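PDB 3VA7: KLLA0E08119p from Kluyveromyces lactis, which probably carboxylates urea with bicarbonate and ATP through a biotin cofactor, this chain being the urea carboxylase portion of a longer enzyme that probably also hydrolyses the allophanate product. Local coordinates for residues 477-482 / 538-543; 557-562 / 573-578; 675-680 / 711-716. All blocks are in the same frame, centred on the assembly; numbering follows the deposited sequence.

Contact 1 of 3, residues 477-482 / 538-543; sequences AFEVLA and KLLFHT
Phe478 and Phe541 meet on one face of an antiparallel strand pair, where CB of Phe478 sits over the centre of the Phe541 ring, 4.0 Å from its centroid. The rings lie 30° from parallel, displaced until little of one covers the other. With chi1 at 69°, CG of Phe478 lies between its backbone N and carbonyl carbon, and the ring swings along the strand to Leu539, whose CD1 is 3.6 Å from Phe478 CE1. Val480 joins this apolar row, lying alongside Leu539 and pointing the same way. On the other face, both methyls of Leu481 rest against Leu540, with Leu481 CD2 3.7 Å from Leu540 CB.

The backbones beneath belong to a six-stranded antiparallel sheet in the carboxyltransferase part of the chain. Glu479 and Leu540 form a hydrogen-bonded pair: Glu479 N to Leu540 O and Leu540 N to Glu479 O are both 2.8 Å. His542 N reaches Ala477 O at the far end. A classic beta bulge then shifts the register: Leu481 and Ala482 both face Lys538, and Lys538 O accepts from Ala482 N at 3.2 Å and, weakly, from Leu481 N. Ala482 CB packs on Lys538 CG beside the bulge.

Further out, strand 626-628 pairs with 477-480 on the side away from 538-541, Phe478 bonding to Leu627 through the backbone, while strand 576-582 flanks 538-541 and brings Leu577 against Phe541.

Contact 2 of 3, residues 557-562 / 573-578; sequences TLNDAQ and RGDILS
Asn559 and Asp575 make the polar side-chain link of this contact. ND2 of Asn559 donates to OD1 of Asp575 at 2.7 Å, with the acceptor close to the amide plane but the donor well above the carboxylate plane, and the two flat groups stand 84° apart. The other end of the same amide is used too: Asn559 OD1 takes the N-H of Ile576 at 3.1 Å, in a nearly straight bond (167°) that arrives from above the amide plane. A chi1 of -69° sets CG of Asn559 beside its own backbone N and carries the amide across to the partner chain, where it grips Asp575 and Ile576 in turn. The second carboxylate oxygen of Asp575, OD2, is bonded to Lys572 N, which leaves both oxygens engaged and should restrict rotation of the group.

Backbone bonds continue the pairing. Asn559 N donates to Ile576 O at 2.9 Å, and Thr557 and Ser578 form an antiparallel hydrogen-bonded pair, Thr557 N to Ser578 O being 2.8 Å. Segment 557-562 holds the turn of a beta hairpin: a type I' turn from Leu558 to Ala561 joins strand 553-558 to 561-562, an outermost strand of the sheet, and places Asn559 at the turn's first central position. Both central residues have positive phi, as this turn requires.

Van der Waals contacts divide between the two faces. Leu558 reaches over to the partner strand, with CD1 4.2 Å from CB of Leu577, and its CD2 methyl lies beside the carboxylate of Asp575, 3.4 Å from Asp575 OD2. On the Thr557 face, CG2 of Thr557 packs on Ser578 CB at 3.8 Å.

Contact 3 of 3, residues 675-680 / 711-716; sequences IDLFKE and WARSDG
Two loops meet here through a single backbone bridge and a small aromatic and apolar cluster, within the carboxyltransferase A and B region: loop 675-680 leads into helix 680-688, whereas loop 711-716 lies between strands 701-705 and 725-730. Ala712 N donates to Leu677 O at 2.7 Å, coming from above the carbonyl plane, and Ala712 CB settles 3.3 Å from Ile675 O. The same Leu677 carbonyl also lies at the edge of the Trp711 ring, in its plane.

Phe678 and Trp711 run side by side and point the same way, their ring planes inclined obliquely by 31°; exactly how close the two rings come is doubtful in this model. Val757 of strand 756-762 touches both. Phe738 meets Phe678 edge-to-face, and Asp741 accepts the Trp711 NE1 hydrogen.

Arg713 lies beside Leu677. CD2 of Leu677 sits over one face of the guanidinium, 3.7 Å from Arg713 NE, while Asp715 O and Gly716 CA flank the opposite face. The head is further held by NH2, which is bonded to the carbonyls of Pro723 and Asn725. Between the loops a bridging water donates to Leu677 O at 2.8 Å and, in the guanidinium plane, accepts from Arg713 NE at 3.0 Å.

Contacts 1 and 2 are two pairings of one antiparallel sheet, their centres 10 Å apart, separated by the pairing of 538-541 with 576-582. Across that middle pairing Leu539 N lies 2.8 Å from Leu577 O and Phe541 O lies 2.8 Å from Gly574 N, both probable hydrogen bonds, and the CB atoms of Lys538 and Ser578 pack together. Contact 3 belongs to another part of the carboxyltransferase region, its centre 55 Å from that of contact 1 and 57 Å from that of contact 2, touching neither. Its Trp711 side chain lies about 12 Å from the bound biotin group; none of its residues lines that pocket or the urea site.

Contact 1 of 3, residues 477-482 / 538-543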
loop_
_atom_site.group_PDB
_atom_site.type_symbol
_atom_site.label_atom_id
_atom_site.label_comp_id
_atom_site.label_asym_id
_atom_site.label_seq_id
_atom_site.Cartn_x
_atom_site.Cartn_y
_atom_site.Cartn_z
ATOM N N ALA A 477 18.548 12.589 -6.312
ATOM C CA ALA A 477 17.394 11.812 -6.744
ATOM C C ALA A 477 17.243 11.663 -8.274
ATOM O O ALA A 477 17.851 12.401 -9.053
ATOM C CB ALA A 477 16.131 12.485 -6.201
ATOM N N PHE A 478 16.396 10.752 -8.730
ATOM C CA PHE A 478 16.059 10.836 -10.150
ATOM C C PHE A 478 14.599 11.221 -10.383
ATOM O O PHE A 478 13.865 11.384 -9.447
ATOM C CB PHE A 478 16.549 9.603 -10.950
ATOM C CG PHE A 478 15.826 8.325 -10.648
ATOM C CD1 PHE A 478 14.689 7.962 -11.376
ATOM C CD2 PHE A 478 16.296 7.465 -9.674
ATOM C CE1 PHE A 478 14.026 6.765 -11.132
ATOM C CE2 PHE A 478 15.646 6.255 -9.414
ATOM C CZ PHE A 478 14.511 5.907 -10.156
ATOM N N GLU A 479 14.176 11.384 -11.620
ATOM C CA GLU A 479 12.825 11.843 -11.886
ATOM C C GLU A 479 12.311 11.104 -13.086
ATOM O O GLU A 479 13.025 10.932 -14.053
ATOM C CB GLU A 479 12.809 13.363 -12.139
ATOM C CG GLU A 479 11.433 13.942 -12.556
ATOM C CD GLU A 479 11.459 15.445 -12.911
ATOM O OE1 GLU A 479 10.476 15.920 -13.560
ATOM O OE2 GLU A 479 12.457 16.127 -12.533
ATOM N N VAL A 480 11.057 10.696 -13.037
ATOM C CA VAL A 480 10.521 9.864 -14.075
ATOM C C VAL A 480 9.915 10.695 -15.214
ATOM O O VAL A 480 8.762 11.166 -15.127
ATOM C CB VAL A 480 9.470 8.907 -13.492
ATOM C CG1 VAL A 480 8.881 8.042 -14.591
ATOM C CG2 VAL A 480 10.080 8.058 -12.387
ATOM N N LEU A 481 10.673 10.867 -16.288
ATOM C CA LEU A 481 10.144 11.560 -17.466
ATOM C C LEU A 481 9.104 10.739 -18.192
ATOM O O LEU A 481 8.265 11.311 -18.881
ATOM C CB LEU A 481 11.254 11.893 -18.463
ATOM C CG LEU A 481 12.109 13.163 -18.373
ATOM C CD1 LEU A 481 11.933 13.931 -17.072
ATOM C CD2 LEU A 481 13.568 12.751 -18.615
ATOM N N ALA A 482 9.198 9.405 -18.085
ATOM C CA ALA A 482 8.213 8.453 -18.644
ATOM C C ALA A 482 8.318 7.140 -17.827
ATOM O O ALA A 482 9.422 6.781 -17.413
ATOM C CB ALA A 482 8.497 8.202 -20.074
ATOM N N LYS A 538 11.958 6.595 -19.030
ATOM C CA LYS A 538 13.083 7.499 -19.255
ATOM C C LYS A 538 13.240 8.326 -18.002
ATOM O O LYS A 538 12.263 8.831 -17.476
ATOM C CB LYS A 538 13.042 8.337 -20.577
ATOM C CG LYS A 538 11.679 8.635 -21.236
ATOM C CD LYS A 538 11.618 8.526 -22.827
ATOM C CE LYS A 538 12.677 9.381 -23.608
ATOM N NZ LYS A 538 12.842 10.824 -23.174
ATOM N N LEU A 539 14.465 8.420 -17.506
ATOM C CA LEU A 539 14.704 9.044 -16.232
ATOM C C LEU A 539 15.654 10.228 -16.343
ATOM O O LEU A 539 16.634 10.157 -17.055
ATOM C CB LEU A 539 15.312 8.025 -15.265
ATOM C CG LEU A 539 14.714 6.620 -15.152
ATOM C CD1 LEU A 539 15.627 5.804 -14.218
ATOM C CD2 LEU A 539 13.255 6.668 -14.655
ATOM N N LEU A 540 15.368 11.303 -15.620
ATOM C CA LEU A 540 16.267 12.428 -15.531
ATOM C C LEU A 540 17.007 12.354 -14.203
ATOM O O LEU A 540 16.411 12.207 -13.153
ATOM C CB LEU A 540 15.494 13.747 -15.655
ATOM C CG LEU A 540 16.122 15.130 -15.355
ATOM C CD1 LEU A 540 17.533 15.255 -15.922
ATOM C CD2 LEU A 540 15.228 16.253 -15.918
ATOM N N PHE A 541 18.318 12.442 -14.255
ATOM C CA PHE A 541 19.083 12.336 -13.045
ATOM C C PHE A 541 19.463 13.723 -12.555
ATOM O O PHE A 541 19.941 14.552 -13.351
ATOM C CB PHE A 541 20.314 11.480 -13.290
ATOM C CG PHE A 541 20.072 10.023 -13.126
ATOM C CD1 PHE A 541 20.429 9.374 -11.946
ATOM C CD2 PHE A 541 19.494 9.289 -14.139
ATOM C CE1 PHE A 541 20.213 8.021 -11.794
ATOM C CE2 PHE A 541 19.260 7.928 -13.991
ATOM C CZ PHE A 541 19.604 7.297 -12.832
ATOM N N HIS A 542 19.259 13.970 -11.263
ATOM C CA HIS A 542 19.431 15.306 -10.710
ATOM C C HIS A 542 20.699 15.404 -9.935
ATOM O O HIS A 542 21.024 16.434 -9.309
ATOM C CB HIS A 542 18.243 15.670 -9.835
ATOM C CG HIS A 542 17.088 16.128 -10.637
ATOM N ND1 HIS A 542 15.928 15.396 -10.758
ATOM C CD2 HIS A 542 16.945 17.208 -11.442
ATOM C CE1 HIS A 542 15.094 16.031 -11.561
ATOM N NE2 HIS A 542 15.687 17.132 -11.992
ATOM N N THR A 543 21.406 14.300 -9.975
ATOM C CA THR A 543 22.589 14.160 -9.190
ATOM C C THR A 543 23.472 13.126 -9.915
ATOM O O THR A 543 23.086 12.614 -10.967
ATOM C CB THR A 543 22.191 13.742 -7.804
ATOM O OG1 THR A 543 23.352 13.718 -6.975
ATOM C CG2 THR A 543 21.568 12.357 -7.854
#

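Contact 2 of 3, residues 557-562 / 573-578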
loop_
_atom_site.group_PDB
_atom_site.type_symbol
_atom_site.label_atom_id
_atom_site.label_comp_id
_atom_site.label_asym_id
_atom_site.label_seq_id
_atom_site.Cartn_x
_atom_site.Cartn_y
_atom_site.Cartn_z
ATOM N N THR A 557 19.819 4.029 -23.628
ATOM C CA THR A 557 20.270 5.330 -24.049
ATOM C C THR A 557 20.777 6.141 -22.875
ATOM O O THR A 557 20.108 6.206 -21.855
ATOM C CB THR A 557 19.024 6.053 -24.577
ATOM O OG1 THR A 557 18.966 5.873 -25.985
ATOM C CG2 THR A 557 18.939 7.592 -24.155
ATOM N N LEU A 558 21.933 6.773 -23.018
ATOM C CA LEU A 558 22.298 7.879 -22.149
ATOM C C LEU A 558 22.594 9.131 -22.969
ATOM O O LEU A 558 23.582 9.182 -23.760
ATOM C CB LEU A 558 23.476 7.550 -21.244
ATOM C CG LEU A 558 23.752 8.635 -20.215
ATOM C CD1 LEU A 558 22.641 8.564 -19.191
ATOM C CD2 LEU A 558 25.153 8.497 -19.554
ATOM N N ASN A 559 21.742 10.141 -22.745
ATOM C CA ASN A 559 21.706 11.359 -23.555
ATOM C C ASN A 559 21.818 10.944 -25.023
ATOM O O ASN A 559 22.580 11.534 -25.800
ATOM C CB ASN A 559 22.840 12.320 -23.151
ATOM C CG ASN A 559 22.636 12.912 -21.785
ATOM O OD1 ASN A 559 21.529 13.326 -21.450
ATOM N ND2 ASN A 559 23.703 12.988 -20.994
ATOM N N ASP A 560 21.117 9.861 -25.362
ATOM C CA ASP A 560 20.951 9.406 -26.750
ATOM C C ASP A 560 22.017 8.497 -27.361
ATOM O O ASP A 560 21.768 7.878 -28.394
ATOM C CB ASP A 560 20.635 10.590 -27.663
ATOM C CG ASP A 560 19.247 11.133 -27.409
ATOM O OD1 ASP A 560 18.279 10.358 -27.586
ATOM O OD2 ASP A 560 19.122 12.312 -26.995
ATOM N N ALA A 561 23.177 8.399 -26.725
ATOM C CA ALA A 561 24.187 7.427 -27.125
ATOM C C ALA A 561 23.883 6.066 -26.489
ATOM O O ALA A 561 23.795 5.994 -25.269
ATOM C CB ALA A 561 25.607 7.916 -26.724
ATOM N N GLN A 562 23.726 5.009 -27.313
ATOM C CA GLN A 562 23.662 3.616 -26.814
ATOM C C GLN A 562 24.689 3.338 -25.703
ATOM O O GLN A 562 25.817 3.866 -25.674
ATOM C CB GLN A 562 23.807 2.571 -27.931
ATOM C CG GLN A 562 22.559 2.368 -28.782
ATOM C CD GLN A 562 21.623 1.233 -28.291
ATOM O OE1 GLN A 562 20.433 1.469 -28.019
ATOM N NE2 GLN A 562 22.152 -0.001 -28.207
ATOM N N ARG A 573 24.086 14.083 -14.308
ATOM C CA ARG A 573 23.284 15.176 -13.729
ATOM C C ARG A 573 22.874 16.047 -14.866
ATOM O O ARG A 573 23.721 16.657 -15.525
ATOM C CB ARG A 573 24.021 16.037 -12.699
ATOM C CG ARG A 573 23.238 17.301 -12.355
ATOM C CD ARG A 573 23.822 18.050 -11.181
ATOM N NE ARG A 573 22.946 19.163 -10.798
ATOM C CZ ARG A 573 23.297 20.201 -10.016
ATOM N NH1 ARG A 573 24.541 20.307 -9.516
ATOM N NH2 ARG A 573 22.396 21.150 -9.730
ATOM N N GLY A 574 21.569 16.093 -15.101
ATOM C CA GLY A 574 21.068 16.502 -16.393
ATOM C C GLY A 574 21.044 15.314 -17.347
ATOM O O GLY A 574 20.518 15.425 -18.446
ATOM N N ASP A 575 21.586 14.165 -16.942
ATOM C CA ASP A 575 21.555 13.012 -17.834
ATOM C C ASP A 575 20.157 12.398 -17.994
ATOM O O ASP A 575 19.400 12.251 -17.049
ATOM C CB ASP A 575 22.527 11.937 -17.379
ATOM C CG ASP A 575 23.963 12.200 -17.812
ATOM O OD1 ASP A 575 24.243 13.303 -18.401
ATOM O OD2 ASP A 575 24.803 11.276 -17.545
ATOM N N ILE A 576 19.813 12.044 -19.209
ATOM C CA ILE A 576 18.634 11.257 -19.399
ATOM C C ILE A 576 19.021 9.839 -19.814
ATOM O O ILE A 576 19.563 9.613 -20.916
ATOM C CB ILE A 576 17.673 11.908 -20.388
ATOM C CG1 ILE A 576 17.147 13.219 -19.781
ATOM C CG2 ILE A 576 16.566 10.916 -20.787
ATOM C CD1 ILE A 576 16.762 14.264 -20.796
ATOM N N LEU A 577 18.749 8.908 -18.894
ATOM C CA LEU A 577 18.825 7.463 -19.131
ATOM C C LEU A 577 17.494 7.038 -19.648
ATOM O O LEU A 577 16.479 7.469 -19.151
ATOM C CB LEU A 577 19.166 6.705 -17.837
ATOM C CG LEU A 577 19.122 5.162 -17.784
ATOM C CD1 LEU A 577 20.113 4.500 -18.726
ATOM C CD2 LEU A 577 19.369 4.663 -16.346
ATOM N N SER A 578 17.483 6.210 -20.664
ATOM C CA SER A 578 16.226 5.726 -21.192
ATOM C C SER A 578 16.375 4.263 -21.610
ATOM O O SER A 578 17.306 3.910 -22.341
ATOM C CB SER A 578 15.785 6.611 -22.365
ATOM O OG SER A 578 15.083 5.866 -23.354
#

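Contact 3 of 3, residues 675-680 / 711-716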
loop_
_atom_site.group_PDB
_atom_site.type_symbol
_atom_site.label_atom_id
_atom_site.label_comp_id
_atom_site.label_asym_id
_atom_site.label_seq_id
_atom_site.Cartn_x
_atom_site.Cartn_y
_atom_site.Cartn_z
ATOM N N ILE A 675 0.260 -41.067 -9.026
ATOM C CA ILE A 675 -0.918 -41.657 -9.712
ATOM C C ILE A 675 -2.168 -41.774 -8.809
ATOM O O ILE A 675 -3.199 -42.285 -9.245
ATOM C CB ILE A 675 -0.592 -43.020 -10.432
ATOM C CG1 ILE A 675 -0.179 -44.117 -9.421
ATOM C CG2 ILE A 675 0.526 -42.856 -11.428
ATOM C CD1 ILE A 675 -0.137 -45.553 -10.031
ATOM N N ASP A 676 -2.068 -41.331 -7.560
ATOM C CA ASP A 676 -3.230 -41.169 -6.674
ATOM C C ASP A 676 -4.095 -40.001 -7.190
ATOM O O ASP A 676 -5.290 -39.941 -6.882
ATOM C CB ASP A 676 -2.808 -40.900 -5.204
ATOM C CG ASP A 676 -1.671 -39.901 -5.094
ATOM O OD1 ASP A 676 -1.588 -39.084 -4.157
ATOM O OD2 ASP A 676 -0.830 -39.897 -5.987
ATOM N N LEU A 677 -3.484 -39.113 -7.997
ATOM C CA LEU A 677 -4.142 -37.912 -8.526
ATOM C C LEU A 677 -4.218 -37.787 -10.073
ATOM O O LEU A 677 -5.287 -37.490 -10.604
ATOM C CB LEU A 677 -3.488 -36.651 -7.922
ATOM C CG LEU A 677 -3.484 -36.709 -6.403
ATOM C CD1 LEU A 677 -2.414 -35.832 -5.752
ATOM C CD2 LEU A 677 -4.882 -36.360 -5.925
ATOM N N PHE A 678 -3.087 -37.937 -10.767
ATOM C CA PHE A 678 -3.026 -37.936 -12.250
ATOM C C PHE A 678 -2.794 -39.336 -12.878
ATOM O O PHE A 678 -2.041 -40.150 -12.349
ATOM C CB PHE A 678 -1.868 -37.086 -12.730
ATOM C CG PHE A 678 -1.953 -35.645 -12.349
ATOM C CD1 PHE A 678 -1.391 -35.196 -11.151
ATOM C CD2 PHE A 678 -2.554 -34.713 -13.211
ATOM C CE1 PHE A 678 -1.428 -33.869 -10.802
ATOM C CE2 PHE A 678 -2.600 -33.367 -12.873
ATOM C CZ PHE A 678 -2.033 -32.941 -11.662
ATOM N N LYS A 679 -3.374 -39.608 -14.036
ATOM C CA LYS A 679 -2.966 -40.824 -14.732
ATOM C C LYS A 679 -1.494 -40.778 -15.134
ATOM O O LYS A 679 -0.992 -39.713 -15.545
ATOM C CB LYS A 679 -3.851 -41.115 -15.948
ATOM C CG LYS A 679 -5.111 -41.831 -15.547
ATOM C CD LYS A 679 -6.124 -41.905 -16.680
ATOM C CE LYS A 679 -7.512 -42.303 -16.119
ATOM N NZ LYS A 679 -7.363 -43.011 -14.757
ATOM N N GLU A 680 -0.814 -41.929 -14.981
ATOM C CA GLU A 680 0.530 -42.203 -15.535
ATOM C C GLU A 680 0.823 -41.478 -16.833
ATOM O O GLU A 680 1.763 -40.701 -16.886
ATOM C CB GLU A 680 0.724 -43.703 -15.790
ATOM C CG GLU A 680 1.513 -44.489 -14.722
ATOM C CD GLU A 680 2.968 -44.092 -14.716
ATOM O OE1 GLU A 680 3.534 -43.773 -13.619
ATOM O OE2 GLU A 680 3.520 -44.070 -15.850
ATOM N N TRP A 711 -7.366 -37.325 -15.097
ATOM C CA TRP A 711 -7.430 -37.411 -13.666
ATOM C C TRP A 711 -7.606 -38.845 -13.138
ATOM O O TRP A 711 -8.264 -39.673 -13.739
ATOM C CB TRP A 711 -8.546 -36.502 -13.164
ATOM C CG TRP A 711 -8.349 -35.078 -13.551
ATOM C CD1 TRP A 711 -9.064 -34.369 -14.484
ATOM C CD2 TRP A 711 -7.360 -34.173 -13.043
ATOM N NE1 TRP A 711 -8.603 -33.076 -14.567
ATOM C CE2 TRP A 711 -7.563 -32.923 -13.690
ATOM C CE3 TRP A 711 -6.350 -34.276 -12.072
ATOM C CZ2 TRP A 711 -6.786 -31.793 -13.404
ATOM C CZ3 TRP A 711 -5.565 -33.134 -11.792
ATOM C CH2 TRP A 711 -5.782 -31.920 -12.469
ATOM N N ALA A 712 -7.005 -39.122 -11.994
ATOM C CA ALA A 712 -7.050 -40.441 -11.409
ATOM C C ALA A 712 -8.287 -40.557 -10.600
ATOM O O ALA A 712 -8.678 -41.641 -10.273
ATOM C CB ALA A 712 -5.799 -40.709 -10.528
ATOM N N ARG A 713 -8.880 -39.442 -10.219
ATOM C CA ARG A 713 -10.088 -39.464 -9.404
ATOM C C ARG A 713 -11.196 -38.911 -10.284
ATOM O O ARG A 713 -10.921 -38.236 -11.294
ATOM C CB ARG A 713 -9.939 -38.624 -8.119
ATOM C CG ARG A 713 -8.780 -38.967 -7.209
ATOM C CD ARG A 713 -8.774 -38.038 -6.006
ATOM N NE ARG A 713 -8.557 -36.651 -6.408
ATOM C CZ ARG A 713 -8.600 -35.578 -5.609
ATOM N NH1 ARG A 713 -8.842 -35.691 -4.324
ATOM N NH2 ARG A 713 -8.406 -34.358 -6.108
ATOM N N SER A 714 -12.439 -39.210 -9.906
ATOM C CA SER A 714 -13.609 -38.819 -10.682
ATOM C C SER A 714 -14.038 -37.406 -10.276
ATOM O O SER A 714 -14.627 -36.672 -11.098
ATOM C CB SER A 714 -14.759 -39.815 -10.460
ATOM O OG SER A 714 -15.248 -39.806 -9.112
ATOM N N ASP A 715 -13.755 -37.056 -9.004
ATOM C CA ASP A 715 -13.960 -35.723 -8.407
ATOM C C ASP A 715 -13.033 -35.520 -7.199
ATOM O O ASP A 715 -12.313 -36.440 -6.825
ATOM C CB ASP A 715 -15.418 -35.515 -7.984
ATOM C CG ASP A 715 -15.933 -36.608 -7.037
ATOM O OD1 ASP A 715 -16.505 -37.562 -7.595
ATOM O OD2 ASP A 715 -15.786 -36.507 -5.783
ATOM N N GLY A 716 -13.056 -34.318 -6.600
ATOM C CA GLY A 716 -12.292 -34.029 -5.383
ATOM C C GLY A 716 -13.059 -34.089 -4.063
ATOM O O GLY A 716 -12.565 -33.571 -3.050
HETATM O O HOH W 1 -7.587 -36.544 -9.292
#